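Local coordinates for CLIP-associating protein 2 (PDB 3WOZ) that probably binds tubulin through its TOG domains and contributes to the regulation of microtubule dynamics, at residues A[43-55]-A[70-84]. Numbering follows the deposited sequence. Where two conformers were deposited one is given.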
loop_
_atom_site.group_PDB
_atom_site.type_symbol
_atom_site.label_atom_id
_atom_site.label_comp_id
_atom_site.label_asym_id
_atom_site.label_seq_id
_atom_site.Cartn_x
_atom_site.Cartn_y
_atom_site.Cartn_z
ATOM N N GLU A 43 -13.349 -17.820 -8.534
ATOM C CA GLU A 43 -13.552 -17.760 -7.089
ATOM C C GLU A 43 -12.627 -16.712 -6.473
ATOM O O GLU A 43 -13.069 -15.890 -5.664
ATOM C CB GLU A 43 -13.325 -19.130 -6.446
ATOM C CG GLU A 43 -14.463 -20.124 -6.686
ATOM C CD GLU A 43 -14.119 -21.544 -6.261
ATOM O OE1 GLU A 43 -15.050 -22.298 -5.908
ATOM O OE2 GLU A 43 -12.924 -21.908 -6.278
ATOM N N LEU A 44 -11.357 -16.741 -6.880
ATOM C CA LEU A 44 -10.367 -15.763 -6.436
ATOM C C LEU A 44 -10.768 -14.348 -6.847
ATOM O O LEU A 44 -10.641 -13.413 -6.058
ATOM C CB LEU A 44 -8.973 -16.099 -6.984
ATOM C CG LEU A 44 -7.852 -15.107 -6.651
ATOM C CD1 LEU A 44 -7.414 -15.253 -5.203
ATOM C CD2 LEU A 44 -6.665 -15.271 -7.585
ATOM N N LYS A 45 -11.248 -14.205 -8.081
ATOM C CA LYS A 45 -11.736 -12.925 -8.586
ATOM C C LYS A 45 -12.889 -12.403 -7.721
ATOM O O LYS A 45 -12.901 -11.234 -7.337
ATOM C CB LYS A 45 -12.165 -13.053 -10.049
ATOM C CG LYS A 45 -12.610 -11.748 -10.697
ATOM C CD LYS A 45 -13.096 -11.985 -12.123
ATOM C CE LYS A 45 -13.603 -10.698 -12.763
ATOM N NZ LYS A 45 -12.509 -9.706 -12.976
ATOM N N ARG A 46 -13.838 -13.281 -7.407
ATOM C CA ARG A 46 -14.968 -12.938 -6.544
ATOM C C ARG A 46 -14.514 -12.567 -5.125
ATOM O O ARG A 46 -15.037 -11.619 -4.532
ATOM C CB ARG A 46 -15.991 -14.080 -6.515
ATOM C CG ARG A 46 -17.116 -13.912 -5.495
ATOM C CD ARG A 46 -18.372 -14.645 -5.938
ATOM N NE ARG A 46 -19.228 -15.053 -4.820
ATOM C CZ ARG A 46 -20.093 -14.259 -4.192
ATOM N NH1 ARG A 46 -20.219 -12.983 -4.546
ATOM N NH2 ARG A 46 -20.827 -14.740 -3.197
ATOM N N LEU A 47 -13.539 -13.304 -4.595
ATOM C CA LEU A 47 -13.001 -13.018 -3.266
ATOM C C LEU A 47 -12.302 -11.655 -3.216
ATOM O O LEU A 47 -12.447 -10.917 -2.238
ATOM C CB LEU A 47 -12.069 -14.141 -2.788
ATOM C CG LEU A 47 -11.334 -13.990 -1.444
ATOM C CD1 LEU A 47 -12.258 -13.504 -0.327
ATOM C CD2 LEU A 47 -10.683 -15.300 -1.059
ATOM N N CYS A 48 -11.554 -11.328 -4.269
ATOM C CA CYS A 48 -10.921 -10.020 -4.387
ATOM C C CYS A 48 -11.947 -8.891 -4.406
ATOM O O CYS A 48 -11.704 -7.822 -3.850
ATOM C CB CYS A 48 -10.041 -9.949 -5.628
ATOM S SG CYS A 48 -8.535 -10.894 -5.455
ATOM N N GLU A 49 -13.088 -9.148 -5.039
ATOM C CA GLU A 49 -14.181 -8.177 -5.108
ATOM C C GLU A 49 -14.855 -7.998 -3.749
ATOM O O GLU A 49 -15.208 -6.878 -3.368
ATOM C CB GLU A 49 -15.191 -8.581 -6.186
ATOM C CG GLU A 49 -14.635 -8.439 -7.605
ATOM C CD GLU A 49 -15.477 -9.134 -8.665
ATOM O OE1 GLU A 49 -16.507 -9.759 -8.316
ATOM O OE2 GLU A 49 -15.101 -9.056 -9.853
ATOM N N ILE A 50 -15.016 -9.105 -3.025
ATOM C CA ILE A 50 -15.515 -9.092 -1.651
ATOM C C ILE A 50 -14.559 -8.343 -0.713
ATOM O O ILE A 50 -14.994 -7.540 0.113
ATOM C CB ILE A 50 -15.751 -10.529 -1.126
ATOM C CG1 ILE A 50 -16.965 -11.156 -1.829
ATOM C CG2 ILE A 50 -15.945 -10.538 0.397
ATOM C CD1 ILE A 50 -17.072 -12.675 -1.672
ATOM N N PHE A 51 -13.261 -8.604 -0.858
ATOM C CA PHE A 51 -12.250 -7.981 -0.010
ATOM C C PHE A 51 -12.117 -6.481 -0.263
ATOM O O PHE A 51 -11.885 -5.714 0.670
ATOM C CB PHE A 51 -10.894 -8.680 -0.169
ATOM C CG PHE A 51 -10.704 -9.876 0.730
ATOM C CD1 PHE A 51 -11.671 -10.239 1.666
ATOM C CD2 PHE A 51 -9.528 -10.619 0.668
ATOM C CE1 PHE A 51 -11.478 -11.332 2.506
ATOM C CE2 PHE A 51 -9.329 -11.708 1.506
ATOM C CZ PHE A 51 -10.307 -12.062 2.428
ATOM N N THR A 52 -12.262 -6.081 -1.529
ATOM C CA THR A 52 -12.271 -4.673 -1.919
ATOM C C THR A 52 -13.338 -3.903 -1.138
ATOM O O THR A 52 -13.065 -2.825 -0.606
ATOM C CB THR A 52 -12.501 -4.511 -3.444
ATOM O OG1 THR A 52 -11.446 -5.164 -4.158
ATOM C CG2 THR A 52 -12.536 -3.032 -3.852
ATOM N N ARG A 53 -14.538 -4.479 -1.061
ATOM C CA ARG A 53 -15.649 -3.888 -0.315
ATOM C C ARG A 53 -15.430 -3.984 1.195
ATOM O O ARG A 53 -15.831 -3.089 1.948
ATOM C CB ARG A 53 -16.973 -4.552 -0.700
ATOM C CG ARG A 53 -17.386 -4.334 -2.152
ATOM C CD ARG A 53 -18.859 -4.656 -2.359
ATOM N NE ARG A 53 -19.200 -5.990 -1.873
ATOM C CZ ARG A 53 -19.103 -7.099 -2.598
ATOM N NH1 ARG A 53 -18.669 -7.041 -3.850
ATOM N NH2 ARG A 53 -19.437 -8.266 -2.068
HETATM N N MSE A 54 -14.782 -5.066 1.630
HETATM C CA MSE A 54 -14.489 -5.292 3.047
HETATM C C MSE A 54 -13.590 -4.211 3.657
HETATM O O MSE A 54 -13.594 -4.005 4.868
HETATM C CB MSE A 54 -13.879 -6.679 3.262
HETATM C CG MSE A 54 -14.421 -7.391 4.493
HETATM SE SE MSE A 54 -14.270 -9.333 4.399
HETATM C CE MSE A 54 -16.042 -9.832 5.065
ATOM N N PHE A 55 -12.821 -3.523 2.818
ATOM C CA PHE A 55 -12.017 -2.397 3.280
ATOM C C PHE A 55 -12.882 -1.299 3.895
ATOM O O PHE A 55 -12.412 -0.538 4.738
ATOM C CB PHE A 55 -11.152 -1.836 2.147
ATOM C CG PHE A 55 -9.861 -2.576 1.953
ATOM C CD1 PHE A 55 -8.855 -2.502 2.908
ATOM C CD2 PHE A 55 -9.650 -3.347 0.814
ATOM C CE1 PHE A 55 -7.657 -3.194 2.741
ATOM C CE2 PHE A 55 -8.446 -4.038 0.634
ATOM C CZ PHE A 55 -7.448 -3.953 1.600
ATOM N N LEU A 70 -6.214 -11.342 5.611
ATOM C CA LEU A 70 -5.421 -10.835 4.482
ATOM C C LEU A 70 -4.009 -11.402 4.459
ATOM O O LEU A 70 -3.475 -11.692 3.387
ATOM C CB LEU A 70 -5.343 -9.302 4.500
ATOM C CG LEU A 70 -6.364 -8.444 3.742
ATOM C CD1 LEU A 70 -6.006 -6.968 3.903
ATOM C CD2 LEU A 70 -6.425 -8.804 2.255
ATOM N N VAL A 71 -3.419 -11.566 5.644
ATOM C CA VAL A 71 -2.049 -12.062 5.783
ATOM C C VAL A 71 -1.918 -13.441 5.137
ATOM O O VAL A 71 -1.043 -13.660 4.302
ATOM C CB VAL A 71 -1.606 -12.097 7.270
ATOM C CG1 VAL A 71 -0.260 -12.808 7.436
ATOM C CG2 VAL A 71 -1.528 -10.684 7.829
ATOM N N ASP A 72 -2.817 -14.347 5.514
ATOM C CA ASP A 72 -2.871 -15.698 4.958
ATOM C C ASP A 72 -3.241 -15.707 3.482
ATOM O O ASP A 72 -2.707 -16.502 2.710
ATOM C CB ASP A 72 -3.878 -16.540 5.738
ATOM C CG ASP A 72 -3.422 -16.814 7.143
ATOM O OD1 ASP A 72 -3.941 -16.158 8.080
ATOM O OD2 ASP A 72 -2.520 -17.663 7.306
ATOM N N PHE A 73 -4.166 -14.825 3.110
ATOM C CA PHE A 73 -4.647 -14.711 1.737
ATOM C C PHE A 73 -3.528 -14.271 0.810
ATOM O O PHE A 73 -3.308 -14.888 -0.232
ATOM C CB PHE A 73 -5.827 -13.737 1.673
ATOM C CG PHE A 73 -6.334 -13.468 0.284
ATOM C CD1 PHE A 73 -6.202 -12.204 -0.282
ATOM C CD2 PHE A 73 -6.957 -14.470 -0.455
ATOM C CE1 PHE A 73 -6.684 -11.941 -1.556
ATOM C CE2 PHE A 73 -7.434 -14.217 -1.732
ATOM C CZ PHE A 73 -7.306 -12.948 -2.280
ATOM N N ILE A 74 -2.818 -13.214 1.202
ATOM C CA ILE A 74 -1.673 -12.730 0.446
ATOM C C ILE A 74 -0.580 -13.804 0.348
ATOM O O ILE A 74 -0.060 -14.061 -0.736
ATOM C CB ILE A 74 -1.095 -11.419 1.037
ATOM C CG1 ILE A 74 -2.117 -10.280 0.930
ATOM C CG2 ILE A 74 0.197 -11.034 0.330
ATOM C CD1 ILE A 74 -1.882 -9.141 1.909
ATOM N N GLN A 75 -0.247 -14.432 1.474
ATOM C CA GLN A 75 0.814 -15.444 1.499
ATOM C C GLN A 75 0.524 -16.657 0.608
ATOM O O GLN A 75 1.428 -17.190 -0.022
ATOM C CB GLN A 75 1.130 -15.873 2.934
ATOM C CG GLN A 75 1.962 -14.844 3.686
ATOM C CD GLN A 75 2.023 -15.093 5.181
ATOM O OE1 GLN A 75 1.269 -15.903 5.723
ATOM N NE2 GLN A 75 2.923 -14.391 5.855
ATOM N N VAL A 76 -0.740 -17.063 0.537
ATOM C CA VAL A 76 -1.135 -18.224 -0.260
ATOM C C VAL A 76 -1.262 -17.901 -1.757
ATOM O O VAL A 76 -0.851 -18.698 -2.597
ATOM C CB VAL A 76 -2.431 -18.877 0.308
ATOM C CG1 VAL A 76 -3.089 -19.830 -0.700
ATOM C CG2 VAL A 76 -2.125 -19.599 1.619
ATOM N N HIS A 77 -1.791 -16.722 -2.082
ATOM C CA HIS A 77 -2.166 -16.396 -3.458
ATOM C C HIS A 77 -1.368 -15.279 -4.135
ATOM O O HIS A 77 -1.733 -14.850 -5.232
ATOM C CB HIS A 77 -3.665 -16.070 -3.537
ATOM C CG HIS A 77 -4.556 -17.238 -3.250
ATOM N ND1 HIS A 77 -5.308 -17.333 -2.098
ATOM C CD2 HIS A 77 -4.809 -18.361 -3.960
ATOM C CE1 HIS A 77 -5.990 -18.464 -2.113
ATOM N NE2 HIS A 77 -5.702 -19.108 -3.229
ATOM N N LYS A 78 -0.283 -14.825 -3.507
ATOM C CA LYS A 78 0.525 -13.717 -4.049
ATOM C C LYS A 78 0.864 -13.814 -5.550
ATOM O O LYS A 78 0.871 -12.798 -6.248
ATOM C CB LYS A 78 1.801 -13.495 -3.220
ATOM C CG LYS A 78 2.671 -14.738 -3.004
ATOM C CD LYS A 78 3.864 -14.407 -2.115
ATOM C CE LYS A 78 4.702 -15.640 -1.788
ATOM N NZ LYS A 78 5.616 -16.007 -2.905
ATOM N N ASP A 79 1.138 -15.027 -6.035
ATOM C CA ASP A 79 1.479 -15.253 -7.448
ATOM C C ASP A 79 0.348 -14.857 -8.392
ATOM O O ASP A 79 0.594 -14.461 -9.532
ATOM C CB ASP A 79 1.850 -16.718 -7.697
ATOM C CG ASP A 79 3.130 -17.139 -6.986
ATOM O OD1 ASP A 79 3.965 -16.272 -6.643
ATOM O OD2 ASP A 79 3.305 -18.358 -6.779
ATOM N N ASP A 80 -0.885 -14.959 -7.902
ATOM C CA ASP A 80 -2.074 -14.736 -8.716
ATOM C C ASP A 80 -2.805 -13.428 -8.389
ATOM O O ASP A 80 -3.943 -13.231 -8.814
ATOM C CB ASP A 80 -3.023 -15.929 -8.568
ATOM C CG ASP A 80 -2.404 -17.230 -9.052
ATOM O OD1 ASP A 80 -2.207 -17.387 -10.280
ATOM O OD2 ASP A 80 -2.117 -18.101 -8.200
ATOM N N LEU A 81 -2.140 -12.532 -7.660
ATOM C CA LEU A 81 -2.777 -11.314 -7.144
ATOM C C LEU A 81 -2.215 -10.005 -7.700
ATOM O O LEU A 81 -2.520 -8.926 -7.183
ATOM C CB LEU A 81 -2.709 -11.291 -5.608
ATOM C CG LEU A 81 -3.644 -12.223 -4.834
ATOM C CD1 LEU A 81 -3.254 -12.273 -3.364
ATOM C CD2 LEU A 81 -5.102 -11.801 -4.991
ATOM N N GLN A 82 -1.412 -10.089 -8.756
ATOM C CA GLN A 82 -0.753 -8.900 -9.304
ATOM C C GLN A 82 -1.721 -7.846 -9.854
ATOM O O GLN A 82 -1.460 -6.642 -9.751
ATOM C CB GLN A 82 0.307 -9.286 -10.340
ATOM C CG GLN A 82 1.602 -9.772 -9.688
ATOM C CD GLN A 82 2.652 -10.251 -10.680
ATOM O OE1 GLN A 82 2.674 -9.838 -11.842
ATOM N NE2 GLN A 82 3.537 -11.123 -10.217
ATOM N N ASP A 83 -2.838 -8.303 -10.415
ATOM C CA ASP A 83 -3.855 -7.404 -10.958
ATOM C C ASP A 83 -4.713 -6.768 -9.864
ATOM O O ASP A 83 -5.388 -5.767 -10.109
ATOM C CB ASP A 83 -4.745 -8.136 -11.968
ATOM C CG ASP A 83 -3.989 -8.569 -13.211
ATOM O OD1 ASP A 83 -4.227 -9.698 -13.681
ATOM O OD2 ASP A 83 -3.157 -7.788 -13.723
ATOM N N TRP A 84 -4.679 -7.349 -8.666
ATOM C CA TRP A 84 -5.419 -6.822 -7.521
ATOM C C TRP A 84 -4.525 -5.963 -6.626
ATOM O O TRP A 84 -5.006 -5.321 -5.684
ATOM C CB TRP A 84 -6.050 -7.969 -6.715
ATOM C CG TRP A 84 -7.021 -7.505 -5.654
ATOM C CD1 TRP A 84 -8.180 -6.810 -5.852
ATOM C CD2 TRP A 84 -6.909 -7.701 -4.236
ATOM N NE1 TRP A 84 -8.796 -6.561 -4.648
ATOM C CE2 TRP A 84 -8.037 -7.097 -3.640
ATOM C CE3 TRP A 84 -5.964 -8.332 -3.412
ATOM C CZ2 TRP A 84 -8.251 -7.103 -2.256
ATOM C CZ3 TRP A 84 -6.174 -8.338 -2.041
ATOM C CH2 TRP A 84 -7.312 -7.728 -1.477
#
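In the buried interior of an antiparallel pair of neighbouring helices in the HEAT-repeat TOG domain, residues 43-55 meet 70-84, with Phe73 as a knob in the hole formed by Leu44, Leu47, Cys48 and Phe51. The axes of 43-54 and 70-77 approach to 13.1 Å, with their N-to-C directions 148° apart, a span bridged largely by aromatic rings. Phe51 turns its edge to a face of Phe73 in a T-shaped stack, planes at 87°, and Phe51 CE2 lies 3.6 Å from Phe73 CD1. Leu47 CD2 meets Phe73 CE2 at 3.5 Å, while Leu47 CD1 covers a face of the Phe51 ring. With CG anti to the backbone N (chi1 177°), Leu44 sends CD1 to Phe73 and over a face of His77, whose opposite face carries Val76 CG1. Beyond helix 60-77 the chain folds back, bringing Trp84 against helix 41-54. Cys48 lies over one face of the indole, CB 3.7 Å from the centroid of its five-membered ring, and Cys48 SG also reaches Leu81 CD2 at 3.6 Å. At the indole edge, Trp84 NE1 lies 3.0 Å from Thr52 OG1, which donates to Cys48 O at 2.7 Å. Replacing Trp84 by alanine is likely to open a gap beside Cys48 and Phe51 CB and leave Thr52 OG1 without its indole neighbour. Leu29 of helix 19-34 touches Leu47 and Phe51, continuing the side-by-side helical packing of a HEAT-repeat TOG domain.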